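Local structure of methylmalonyl-CoA carboxyltransferase 12S subunit (Propionibacterium freudenreichii, 1ON9) at residues 172-177 and 196-201. The protein catalyses carboxyl transfer from methylmalonyl-CoA to the biotin of the 1.3S subunit, forming propanoyl-CoA, and builds the hexameric core of transcarboxylase. Residues are numbered along the deposited sequence; the frame is centred on the assembly and turned at random.
Sequences AIIAGP and KKAHMF
Ile174 meets Ala198 and Met200 with its two separate branches. CG2 of Ile174 lies 3.7 Å from CB of Ala198. The CG1 of Ile174 stands anti to the carbonyl carbon (chi1 -54°), and the extended chain carries CD1 on to the thioether. CD1 of Ile174 is 3.2 Å from SD of Met200, unusually short and so doubtful in detail, and 3.7 Å from CE of Met200. The two side chains cross at about a right angle. Met194 of strand 191-195 touches both of them. Met200 also packs against Ile385 of a neighbouring subunit.

The methyl of Ala198 also faces backbone oxygens. CB of Ala198 is 3.1 Å from O of Gly176 and 3.4 Å from O of Ile174.

One weak hydrogen bond joins the backbones, from N of His199 to O of Gly176 (3.4 Å, 157° at the hydrogen). Here the short parallel pair 177-179 and 199-201 begins, with Pro177 bridged to His199. The chain turns a corner at Gly176, leaving the large sheet of the N-terminal carboxyltransferase domain, which has a crotonase-like fold. The side chain of Pro177 is about 7 Å from bound methylmalonyl-CoA, near but not touching it. The side chains of the two segments thus meet by van der Waals contact alone, and the single weak bond between the backbones marks where the small sheet starts.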
ATOM      1  N   ALA E 172       8.108  -0.081  32.192  1.00  7.36           N
ATOM      2  CA  ALA E 172       9.360  -0.182  32.914  1.00  9.72           C
ATOM      3  C   ALA E 172       9.038  -0.188  34.397  1.00 12.26           C
ATOM      4  O   ALA E 172       8.227   0.613  34.865  1.00 11.68           O
ATOM      5  CB  ALA E 172      10.265   1.010  32.580  1.00  3.08           C
ATOM      6  N   ILE E 173       9.635  -1.120  35.127  1.00  9.22           N
ATOM      7  CA  ILE E 173       9.439  -1.167  36.570  1.00 11.17           C
ATOM      8  C   ILE E 173      10.831  -0.996  37.149  1.00 10.05           C
ATOM      9  O   ILE E 173      11.689  -1.874  37.026  1.00 12.85           O
ATOM     10  CB  ILE E 173       8.853  -2.508  37.075  1.00 11.62           C
ATOM     11  CG1 ILE E 173       7.473  -2.757  36.451  1.00 13.53           C
ATOM     12  CG2 ILE E 173       8.698  -2.451  38.597  1.00 10.85           C
ATOM     13  CD1 ILE E 173       7.463  -3.890  35.463  1.00 19.35           C
ATOM     14  N   ILE E 174      11.062   0.161  37.751  1.00  8.55           N
ATOM     15  CA  ILE E 174      12.358   0.454  38.334  1.00  8.26           C
ATOM     16  C   ILE E 174      12.195   0.020  39.778  1.00 13.86           C
ATOM     17  O   ILE E 174      11.424   0.615  40.546  1.00 14.38           O
ATOM     18  CB  ILE E 174      12.695   1.960  38.189  1.00  9.04           C
ATOM     19  CG1 ILE E 174      12.576   2.344  36.702  1.00 11.10           C
ATOM     20  CG2 ILE E 174      14.121   2.233  38.699  1.00  7.60           C
ATOM     21  CD1 ILE E 174      12.961   3.738  36.374  1.00 18.40           C
ATOM     22  N   ALA E 175      12.908  -1.043  40.131  1.00 11.25           N
ATOM     23  CA  ALA E 175      12.793  -1.623  41.464  1.00 14.54           C
ATOM     24  C   ALA E 175      14.136  -1.728  42.165  1.00 13.34           C
ATOM     25  O   ALA E 175      14.336  -2.580  43.041  1.00 12.88           O
ATOM     26  CB  ALA E 175      12.141  -3.000  41.353  1.00 10.49           C
ATOM     27  N   GLY E 176      15.049  -0.853  41.762  1.00 12.82           N
ATOM     28  CA  GLY E 176      16.376  -0.821  42.340  1.00 14.06           C
ATOM     29  C   GLY E 176      17.084   0.369  41.718  1.00 17.12           C
ATOM     30  O   GLY E 176      16.429   1.257  41.162  1.00 15.13           O
ATOM     31  N   PRO E 177      18.420   0.430  41.794  1.00 16.46           N
ATOM     32  CA  PRO E 177      19.106   1.572  41.191  1.00 13.97           C
ATOM     33  C   PRO E 177      18.905   1.557  39.688  1.00 11.71           C
ATOM     34  O   PRO E 177      18.649   0.513  39.096  1.00 12.79           O
ATOM     35  CB  PRO E 177      20.576   1.325  41.542  1.00 13.81           C
ATOM     36  CG  PRO E 177      20.510   0.521  42.779  1.00 22.66           C
ATOM     37  CD  PRO E 177      19.369  -0.425  42.523  1.00 18.92           C
ATOM     38  N   LYS E 196       9.525   2.579  45.925  1.00 13.00           N
ATOM     39  CA  LYS E 196      10.162   3.481  46.865  1.00 14.36           C
ATOM     40  C   LYS E 196      11.545   2.986  47.273  1.00 16.69           C
ATOM     41  O   LYS E 196      12.235   3.643  48.039  1.00 18.56           O
ATOM     42  CB  LYS E 196       9.275   3.686  48.096  1.00 18.48           C
ATOM     43  CG  LYS E 196       8.077   4.574  47.780  1.00 22.08           C
ATOM     44  CD  LYS E 196       7.270   4.954  49.011  1.00 28.06           C
ATOM     45  CE  LYS E 196       6.137   5.898  48.602  1.00 29.34           C
ATOM     46  NZ  LYS E 196       5.248   6.264  49.727  1.00 31.21           N
ATOM     47  N   LYS E 197      11.953   1.831  46.750  1.00 21.11           N
ATOM     48  CA  LYS E 197      13.279   1.294  47.059  1.00 20.50           C
ATOM     49  C   LYS E 197      14.251   1.633  45.932  1.00 22.17           C
ATOM     50  O   LYS E 197      15.448   1.388  46.036  1.00 22.38           O
ATOM     51  CB  LYS E 197      13.220  -0.223  47.241  1.00 26.44           C
ATOM     52  CG  LYS E 197      12.478  -0.660  48.490  1.00 28.56           C
ATOM     53  CD  LYS E 197      13.169  -0.086  49.712  1.00 33.94           C
ATOM     54  CE  LYS E 197      12.469  -0.484  51.000  1.00 39.51           C
ATOM     55  NZ  LYS E 197      13.179   0.112  52.168  1.00 42.54           N
ATOM     56  N   ALA E 198      13.725   2.218  44.864  1.00 17.79           N
ATOM     57  CA  ALA E 198      14.531   2.570  43.705  1.00 16.34           C
ATOM     58  C   ALA E 198      15.040   4.003  43.684  1.00 17.25           C
ATOM     59  O   ALA E 198      14.568   4.862  44.430  1.00 15.10           O
ATOM     60  CB  ALA E 198      13.741   2.282  42.424  1.00 18.25           C
ATOM     61  N   HIS E 199      16.035   4.245  42.833  1.00 13.43           N
ATOM     62  CA  HIS E 199      16.608   5.572  42.665  1.00 16.72           C
ATOM     63  C   HIS E 199      17.019   5.694  41.224  1.00 17.29           C
ATOM     64  O   HIS E 199      17.441   4.724  40.605  1.00 20.20           O
ATOM     65  CB  HIS E 199      17.808   5.799  43.588  1.00 20.32           C
ATOM     66  CG  HIS E 199      17.435   5.826  45.036  1.00 25.66           C
ATOM     67  ND1 HIS E 199      17.483   4.704  45.838  1.00 27.26           N
ATOM     68  CD2 HIS E 199      16.889   6.808  45.795  1.00 23.18           C
ATOM     69  CE1 HIS E 199      16.979   4.991  47.025  1.00 27.17           C
ATOM     70  NE2 HIS E 199      16.610   6.261  47.025  1.00 27.30           N
ATOM     71  N   MET E 200      16.888   6.895  40.689  1.00 13.02           N
ATOM     72  CA  MET E 200      17.210   7.124  39.301  1.00 17.42           C
ATOM     73  C   MET E 200      17.652   8.562  39.096  1.00 16.82           C
ATOM     74  O   MET E 200      17.106   9.490  39.691  1.00 18.07           O
ATOM     75  CB  MET E 200      15.965   6.810  38.460  1.00 17.72           C
ATOM     76  CG  MET E 200      16.055   7.169  37.004  1.00 21.05           C
ATOM     77  SD  MET E 200      14.671   6.440  36.090  1.00 22.65           S
ATOM     78  CE  MET E 200      13.291   7.399  36.713  1.00 18.15           C
ATOM     79  N   PHE E 201      18.677   8.736  38.278  1.00 19.17           N
ATOM     80  CA  PHE E 201      19.190  10.056  37.949  1.00 18.76           C
ATOM     81  C   PHE E 201      20.292   9.898  36.917  1.00 25.27           C
ATOM     82  O   PHE E 201      20.875   8.816  36.787  1.00 27.20           O
ATOM     83  CB  PHE E 201      19.722  10.777  39.190  1.00 22.81           C
ATOM     84  CG  PHE E 201      20.449   9.886  40.154  1.00 26.83           C
ATOM     85  CD1 PHE E 201      21.550   9.147  39.750  1.00 31.17           C
ATOM     86  CD2 PHE E 201      20.027   9.795  41.477  1.00 31.96           C
ATOM     87  CE1 PHE E 201      22.224   8.324  40.657  1.00 35.37           C
ATOM     88  CE2 PHE E 201      20.691   8.978  42.389  1.00 30.42           C
ATOM     89  CZ  PHE E 201      21.789   8.243  41.979  1.00 30.85           C
TER